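PDB 5NMP: isatin hydrolase from Ralstonia solanacearum, which hydrolyses isatin, probably opening its lactam ring to give isatinate, in a manganese-dependent reaction. Local coordinates for residues A[79-87]-A[95-103]; A[190-201]-A[219-230]. All coordinates share one frame; numbering follows the deposited sequence.

Contact 1 (A[79-87]-A[95-103]); sequences THFDAPAHW and GNSVDTIAP. With MN (manganese (II) ion), chain K.
Asn96 lies against Pro84 and Ala85, joining the loop 95-103 to the turn that follows strand 80-82. Its CB rests near the proline ring, 4.0 Å from Pro84 CB. With chi1 at 65°, CG sits between the backbone N and the carbonyl carbon, which brings the amide beside Ala85: CG is 3.7 Å from Ala85 CB. At the tip, ND2 donates to Gly90 O and meets the Ala85 methyl by van der Waals contact at 3.3 Å, while OD1 stays farther from that methyl. The backbone of Asn96 supplies the polar link, since Ala85 N donates to Asn96 O over 3.0 Å at an N-H...O angle of 151°. Ala83 CB and Pro84 CD also lie against this oxygen.

Further along, the contact is apolar. Ile101 CD1 comes to the edge of the Phe81 ring near its plane, 3.9 Å from CE2, while Val98 CG1 approaches CD2 obliquely at 3.9 Å. Ala83 CB touches both, Ile101 CD1 at 4.0 Å and Val98 CG1 slightly farther. The loop is shaped by its own bonds: Ser97 O accepts both Thr100 N and Ile101 N, and Ser97 OG donates to Asp99 OD1. Ala85 O and Val98 O are hydrogen-bonded to Tyr59 and Arg259 of the second subunit, placing this region at the dimer interface.

On strand 80-82, Phe81 points toward the loop while Asp82 points away, and His80 NE2 and Asp82 OD1 each bind manganese at 2.2 Å. His76 is another ligand. These three, with Pro84 and His86, occupy fixed positions of the HxGTHxDxPxH metal-binding signature of the cyclase family.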
# COMPACT_ATOMS: atom_id res chain seq x y z
N THR A 79 -8.29 7.96 1.75
CA THR A 79 -8.48 6.69 1.06
C THR A 79 -7.97 5.56 1.95
O THR A 79 -6.76 5.37 2.08
CB THR A 79 -7.74 6.64 -0.29
OG1 THR A 79 -8.12 7.77 -1.08
CG2 THR A 79 -8.07 5.37 -1.04
N HIS A 80 -8.89 4.81 2.56
CA HIS A 80 -8.47 3.77 3.49
C HIS A 80 -9.27 2.47 3.38
O HIS A 80 -10.25 2.38 2.64
CB HIS A 80 -8.53 4.29 4.92
CG HIS A 80 -9.91 4.49 5.45
ND1 HIS A 80 -10.54 5.72 5.43
CD2 HIS A 80 -10.78 3.63 6.02
CE1 HIS A 80 -11.74 5.60 5.97
NE2 HIS A 80 -11.91 4.34 6.34
N PHE A 81 -8.82 1.48 4.14
CA PHE A 81 -9.31 0.11 4.09
C PHE A 81 -9.97 -0.24 5.42
O PHE A 81 -9.42 0.05 6.48
CB PHE A 81 -8.13 -0.83 3.78
CG PHE A 81 -8.47 -2.30 3.80
CD1 PHE A 81 -8.74 -2.97 2.61
CD2 PHE A 81 -8.45 -3.02 4.98
CE1 PHE A 81 -9.03 -4.32 2.62
CE2 PHE A 81 -8.74 -4.37 4.99
CZ PHE A 81 -9.03 -5.02 3.81
N ASP A 82 -11.15 -0.86 5.37
CA ASP A 82 -11.84 -1.29 6.59
C ASP A 82 -11.69 -2.80 6.80
O ASP A 82 -12.17 -3.59 5.99
CB ASP A 82 -13.33 -0.92 6.54
CG ASP A 82 -13.57 0.58 6.66
OD1 ASP A 82 -12.88 1.25 7.46
OD2 ASP A 82 -14.47 1.08 5.95
N ALA A 83 -11.03 -3.19 7.88
CA ALA A 83 -10.91 -4.60 8.25
C ALA A 83 -12.10 -5.03 9.11
O ALA A 83 -12.71 -4.20 9.77
CB ALA A 83 -9.58 -4.84 8.97
N PRO A 84 -12.43 -6.33 9.10
CA PRO A 84 -13.60 -6.81 9.85
C PRO A 84 -13.56 -6.50 11.36
O PRO A 84 -14.60 -6.36 11.98
CB PRO A 84 -13.57 -8.32 9.62
CG PRO A 84 -12.89 -8.47 8.30
CD PRO A 84 -11.83 -7.40 8.28
N ALA A 85 -12.36 -6.39 11.92
CA ALA A 85 -12.21 -6.11 13.35
C ALA A 85 -12.72 -4.72 13.71
O ALA A 85 -12.97 -4.43 14.88
CB ALA A 85 -10.75 -6.25 13.76
N HIS A 86 -12.88 -3.87 12.70
CA HIS A 86 -13.33 -2.50 12.89
C HIS A 86 -14.73 -2.45 13.52
O HIS A 86 -15.06 -1.50 14.23
CB HIS A 86 -13.32 -1.76 11.56
CG HIS A 86 -13.85 -0.36 11.63
ND1 HIS A 86 -13.49 0.53 12.61
CD2 HIS A 86 -14.71 0.31 10.82
CE1 HIS A 86 -14.11 1.68 12.42
NE2 HIS A 86 -14.86 1.57 11.34
N TRP A 87 -15.53 -3.48 13.26
CA TRP A 87 -16.90 -3.52 13.77
C TRP A 87 -17.11 -4.66 14.75
O TRP A 87 -16.45 -5.70 14.66
CB TRP A 87 -17.89 -3.63 12.62
CG TRP A 87 -19.20 -2.96 12.92
CD1 TRP A 87 -20.36 -3.56 13.32
CD2 TRP A 87 -19.47 -1.56 12.86
NE1 TRP A 87 -21.34 -2.62 13.50
CE2 TRP A 87 -20.82 -1.38 13.22
CE3 TRP A 87 -18.71 -0.43 12.52
CZ2 TRP A 87 -21.42 -0.12 13.26
CZ3 TRP A 87 -19.30 0.81 12.56
CH2 TRP A 87 -20.65 0.96 12.93
N GLY A 95 -8.37 -13.96 11.11
CA GLY A 95 -7.59 -12.97 10.36
C GLY A 95 -8.44 -11.76 10.04
O GLY A 95 -8.82 -11.55 8.89
N ASN A 96 -8.74 -10.97 11.07
CA ASN A 96 -9.70 -9.88 10.94
C ASN A 96 -9.06 -8.49 11.03
O ASN A 96 -9.75 -7.48 10.88
CB ASN A 96 -10.78 -10.01 12.01
CG ASN A 96 -10.23 -9.85 13.41
OD1 ASN A 96 -9.04 -10.03 13.65
ND2 ASN A 96 -11.10 -9.51 14.36
N SER A 97 -7.76 -8.44 11.29
CA SER A 97 -7.05 -7.17 11.35
C SER A 97 -6.06 -7.06 10.19
O SER A 97 -5.70 -8.07 9.59
CB SER A 97 -6.33 -7.02 12.69
OG SER A 97 -5.47 -8.12 12.94
N VAL A 98 -5.62 -5.84 9.89
CA VAL A 98 -4.82 -5.60 8.69
C VAL A 98 -3.46 -6.29 8.71
O VAL A 98 -2.80 -6.41 7.68
CB VAL A 98 -4.61 -4.08 8.45
CG1 VAL A 98 -5.89 -3.43 7.96
CG2 VAL A 98 -4.08 -3.40 9.70
N ASP A 99 -3.03 -6.74 9.89
CA ASP A 99 -1.77 -7.45 10.01
C ASP A 99 -1.96 -8.97 9.97
O ASP A 99 -0.98 -9.71 9.86
CB ASP A 99 -1.05 -7.05 11.30
CG ASP A 99 -1.87 -7.36 12.55
OD1 ASP A 99 -3.11 -7.24 12.48
OD2 ASP A 99 -1.27 -7.72 13.59
N THR A 100 -3.20 -9.44 10.06
CA THR A 100 -3.46 -10.88 10.10
C THR A 100 -4.35 -11.38 8.96
O THR A 100 -4.45 -12.59 8.76
CB THR A 100 -4.10 -11.30 11.44
OG1 THR A 100 -5.38 -10.67 11.58
CG2 THR A 100 -3.21 -10.91 12.61
N ILE A 101 -5.00 -10.48 8.23
CA ILE A 101 -5.78 -10.87 7.06
C ILE A 101 -4.88 -11.57 6.05
O ILE A 101 -3.78 -11.10 5.77
CB ILE A 101 -6.45 -9.66 6.38
CG1 ILE A 101 -7.50 -9.03 7.28
CG2 ILE A 101 -7.10 -10.06 5.06
CD1 ILE A 101 -8.03 -7.72 6.75
N ALA A 102 -5.34 -12.69 5.51
CA ALA A 102 -4.59 -13.42 4.49
C ALA A 102 -4.26 -12.53 3.30
O ALA A 102 -5.16 -11.96 2.69
CB ALA A 102 -5.37 -14.65 4.03
N PRO A 103 -2.96 -12.41 2.98
CA PRO A 103 -2.42 -11.55 1.92
C PRO A 103 -3.12 -11.71 0.56
O PRO A 103 -3.13 -10.78 -0.23
CB PRO A 103 -0.96 -11.99 1.83
CG PRO A 103 -0.64 -12.47 3.20
CD PRO A 103 -1.89 -13.14 3.68
MN MN K . -13.24 3.35 7.78

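Contact 2 (A[190-201]-A[219-230]); sequences NVHGFGVETINT and MHGANRYGLQCL
Tyr225 overlaps His192 obliquely: CD2 lies over one face of the imidazole, toward its rim, and CE2 is 3.5 Å from His192 CE1, with the planes at 56°. His192 NE2 is engaged outside this pair, with Asn105 O. The rings lie at the start of a parallel pairing in a beta-alpha-beta unit, in which helix 214-221 connects strand 193-195 to strand 225-228.

The ladder runs from Phe194 N to Tyr225 O, from Leu227 N to Phe194 O and from Val196 N to Leu227 O. Met219, bent at chi2 and chi3, turns its CE methyl onto Gly193 CA and Phe194 CB, so the end of helix 214-221 packs on strand 193-195. A Schellman motif with Asn223 at C-prime closes that helix. Arg224 then reaches back: NE donates to Val191 O at 2.7 Å, almost along the C=O axis, and NH1 holds Ala222 O, fixing the guanidinium with two carbonyls in its plane.

Beyond the strands, Cys229 N donates to Thr198 O near Gln228, a manganese ligand in a structure of this protein but not coordinating here. Leu230 N meets a lone pair of Val196 O at 3.0 Å, while a water donates to both Glu197 O and Leu230 O.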
# COMPACT_ATOMS: atom_id res chain seq x y z
N ASN A 190 -21.91 -13.25 -3.05
CA ASN A 190 -20.67 -13.60 -2.37
C ASN A 190 -19.53 -12.65 -2.72
O ASN A 190 -18.42 -13.08 -3.07
CB ASN A 190 -20.29 -15.05 -2.69
CG ASN A 190 -19.27 -15.63 -1.73
OD1 ASN A 190 -19.03 -15.08 -0.66
ND2 ASN A 190 -18.68 -16.75 -2.10
N VAL A 191 -19.80 -11.36 -2.63
CA VAL A 191 -18.83 -10.34 -3.01
C VAL A 191 -17.67 -10.28 -2.02
O VAL A 191 -17.77 -10.75 -0.88
CB VAL A 191 -19.48 -8.95 -3.12
CG1 VAL A 191 -20.62 -8.99 -4.13
CG2 VAL A 191 -19.98 -8.49 -1.76
N HIS A 192 -16.57 -9.69 -2.46
CA HIS A 192 -15.35 -9.56 -1.67
C HIS A 192 -15.48 -8.42 -0.67
O HIS A 192 -15.04 -8.52 0.48
CB HIS A 192 -14.15 -9.33 -2.59
CG HIS A 192 -12.83 -9.29 -1.89
ND1 HIS A 192 -12.30 -10.40 -1.26
CD2 HIS A 192 -11.93 -8.30 -1.74
CE1 HIS A 192 -11.12 -10.08 -0.74
NE2 HIS A 192 -10.87 -8.81 -1.02
N GLY A 193 -16.11 -7.33 -1.10
CA GLY A 193 -16.18 -6.13 -0.30
C GLY A 193 -16.97 -5.02 -0.97
O GLY A 193 -17.49 -5.19 -2.07
N PHE A 194 -17.04 -3.87 -0.31
CA PHE A 194 -17.78 -2.72 -0.82
C PHE A 194 -16.90 -1.47 -0.81
O PHE A 194 -16.27 -1.15 0.21
CB PHE A 194 -19.05 -2.51 0.02
CG PHE A 194 -20.10 -1.68 -0.66
CD1 PHE A 194 -20.47 -0.45 -0.14
CD2 PHE A 194 -20.70 -2.12 -1.83
CE1 PHE A 194 -21.44 0.32 -0.77
CE2 PHE A 194 -21.67 -1.36 -2.46
CZ PHE A 194 -22.04 -0.13 -1.93
N GLY A 195 -16.83 -0.77 -1.93
CA GLY A 195 -15.98 0.41 -2.04
C GLY A 195 -16.74 1.67 -2.45
O GLY A 195 -17.57 1.63 -3.35
N VAL A 196 -16.45 2.78 -1.78
CA VAL A 196 -17.18 4.02 -2.02
C VAL A 196 -16.26 5.23 -2.23
O VAL A 196 -15.05 5.15 -2.03
CB VAL A 196 -18.13 4.32 -0.84
CG1 VAL A 196 -19.17 3.22 -0.70
CG2 VAL A 196 -17.35 4.49 0.45
N GLU A 197 -16.84 6.35 -2.63
CA GLU A 197 -16.10 7.60 -2.78
C GLU A 197 -16.32 8.51 -1.58
O GLU A 197 -15.65 9.54 -1.43
CB GLU A 197 -16.52 8.34 -4.06
CG GLU A 197 -16.42 7.51 -5.32
CD GLU A 197 -16.70 8.33 -6.57
OE1 GLU A 197 -17.29 7.78 -7.52
OE2 GLU A 197 -16.34 9.52 -6.61
N THR A 198 -17.26 8.14 -0.72
CA THR A 198 -17.59 8.92 0.46
C THR A 198 -16.73 8.52 1.65
O THR A 198 -15.92 7.60 1.57
CB THR A 198 -19.08 8.78 0.84
OG1 THR A 198 -19.43 7.39 0.87
CG2 THR A 198 -19.96 9.49 -0.17
N ILE A 199 -16.92 9.22 2.77
CA ILE A 199 -16.19 8.94 4.00
C ILE A 199 -16.88 7.81 4.78
O ILE A 199 -16.45 7.44 5.88
CB ILE A 199 -16.09 10.21 4.88
CG1 ILE A 199 -14.97 10.09 5.92
CG2 ILE A 199 -17.42 10.50 5.56
CD1 ILE A 199 -13.61 9.86 5.35
N ASN A 200 -17.94 7.25 4.21
CA ASN A 200 -18.68 6.17 4.86
C ASN A 200 -19.23 5.19 3.82
O ASN A 200 -19.78 5.61 2.80
CB ASN A 200 -19.82 6.74 5.71
CG ASN A 200 -20.41 5.72 6.68
OD1 ASN A 200 -20.20 4.52 6.54
ND2 ASN A 200 -21.16 6.21 7.66
N THR A 201 -19.07 3.89 4.05
CA THR A 201 -19.61 2.89 3.12
C THR A 201 -21.12 2.84 3.23
O THR A 201 -21.81 2.47 2.28
CB THR A 201 -19.05 1.48 3.37
OG1 THR A 201 -19.31 1.09 4.73
CG2 THR A 201 -17.56 1.43 3.09
N MET A 219 -21.30 -6.67 6.39
CA MET A 219 -20.09 -7.01 5.63
C MET A 219 -18.98 -7.47 6.56
O MET A 219 -18.40 -8.53 6.36
CB MET A 219 -19.62 -5.83 4.78
CG MET A 219 -20.58 -5.43 3.68
SD MET A 219 -20.51 -6.50 2.23
CE MET A 219 -18.84 -6.21 1.73
N HIS A 220 -18.69 -6.67 7.58
CA HIS A 220 -17.67 -7.05 8.56
C HIS A 220 -18.15 -8.26 9.36
O HIS A 220 -17.34 -9.08 9.79
CB HIS A 220 -17.35 -5.88 9.48
CG HIS A 220 -16.80 -4.69 8.77
ND1 HIS A 220 -16.02 -4.79 7.63
CD2 HIS A 220 -16.92 -3.36 9.01
CE1 HIS A 220 -15.68 -3.59 7.22
NE2 HIS A 220 -16.22 -2.70 8.03
N GLY A 221 -19.46 -8.37 9.53
CA GLY A 221 -20.06 -9.50 10.23
C GLY A 221 -19.94 -10.78 9.43
O GLY A 221 -20.08 -11.88 9.98
N ALA A 222 -19.69 -10.65 8.14
CA ALA A 222 -19.50 -11.80 7.27
C ALA A 222 -18.05 -11.89 6.81
O ALA A 222 -17.76 -12.47 5.76
CB ALA A 222 -20.44 -11.73 6.07
N ASN A 223 -17.16 -11.29 7.59
CA ASN A 223 -15.73 -11.34 7.34
C ASN A 223 -15.33 -10.72 5.99
O ASN A 223 -14.40 -11.19 5.34
CB ASN A 223 -15.23 -12.79 7.43
CG ASN A 223 -13.76 -12.89 7.79
OD1 ASN A 223 -13.13 -11.91 8.20
ND2 ASN A 223 -13.20 -14.09 7.65
N ARG A 224 -16.03 -9.66 5.59
CA ARG A 224 -15.73 -8.93 4.35
C ARG A 224 -15.06 -7.59 4.65
O ARG A 224 -14.89 -7.22 5.81
CB ARG A 224 -16.99 -8.69 3.53
CG ARG A 224 -17.87 -9.89 3.30
CD ARG A 224 -17.18 -10.93 2.45
NE ARG A 224 -18.13 -11.68 1.63
CZ ARG A 224 -18.82 -12.73 2.06
NH1 ARG A 224 -18.66 -13.17 3.30
NH2 ARG A 224 -19.66 -13.35 1.24
N TYR A 225 -14.73 -6.85 3.60
CA TYR A 225 -13.92 -5.64 3.74
C TYR A 225 -14.57 -4.40 3.10
O TYR A 225 -15.54 -4.51 2.35
CB TYR A 225 -12.53 -5.86 3.12
CG TYR A 225 -11.96 -7.23 3.43
CD1 TYR A 225 -11.45 -7.52 4.69
CD2 TYR A 225 -11.92 -8.22 2.46
CE1 TYR A 225 -10.93 -8.77 4.98
CE2 TYR A 225 -11.40 -9.47 2.74
CZ TYR A 225 -10.90 -9.74 4.00
OH TYR A 225 -10.39 -10.98 4.28
N GLY A 226 -14.01 -3.23 3.40
CA GLY A 226 -14.51 -1.98 2.85
C GLY A 226 -13.42 -1.04 2.35
O GLY A 226 -12.29 -1.07 2.84
N LEU A 227 -13.77 -0.22 1.37
CA LEU A 227 -12.87 0.82 0.86
C LEU A 227 -13.59 2.16 0.87
O LEU A 227 -14.77 2.24 0.53
CB LEU A 227 -12.38 0.48 -0.54
CG LEU A 227 -11.31 -0.61 -0.64
CD1 LEU A 227 -11.02 -0.95 -2.09
CD2 LEU A 227 -10.04 -0.18 0.08
N GLN A 228 -12.88 3.22 1.25
CA GLN A 228 -13.49 4.54 1.36
C GLN A 228 -12.64 5.62 0.71
O GLN A 228 -11.42 5.47 0.58
CB GLN A 228 -13.75 4.88 2.83
CG GLN A 228 -14.68 3.89 3.52
CD GLN A 228 -14.93 4.23 4.98
OE1 GLN A 228 -14.65 5.33 5.43
NE2 GLN A 228 -15.46 3.26 5.72
N CYS A 229 -13.30 6.70 0.29
CA CYS A 229 -12.65 7.86 -0.32
C CYS A 229 -11.88 7.50 -1.59
O CYS A 229 -10.74 7.93 -1.79
CB CYS A 229 -11.71 8.54 0.68
SG CYS A 229 -12.58 9.29 2.07
N LEU A 230 -12.51 6.70 -2.44
CA LEU A 230 -11.92 6.36 -3.73
C LEU A 230 -12.20 7.45 -4.75
O LEU A 230 -13.18 8.19 -4.63
CB LEU A 230 -12.48 5.02 -4.24
CG LEU A 230 -12.17 3.76 -3.43
CD1 LEU A 230 -12.92 2.58 -4.01
CD2 LEU A 230 -10.68 3.48 -3.40
O HOH W 1 -13.36 10.18 -2.68

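How the contacts relate
Both contacts are largely buried, but contact 2 is nearer the chain centre and its segments touch no other subunit, whereas contact 1 reaches the second copy of the protein. They meet in one sheet, where strands 80-82 and 225-228 run antiparallel as neighbours; Asp82 N lies 2.8 Å from Gly226 O, a probable hydrogen bond. Contact 2 relies on regular parallel strand pairing, while contact 1 holds an irregular loop mainly through apolar side chains and a single cross-segment backbone bond. Manganese ties their roles together: 79-87 supplies His80 and Asp82, and 219-230 places Gln228 nearby, its side chain about 3 Å from the metal but not coordinating it. Thr79 OG1 adds a probable bond to Cys229 O.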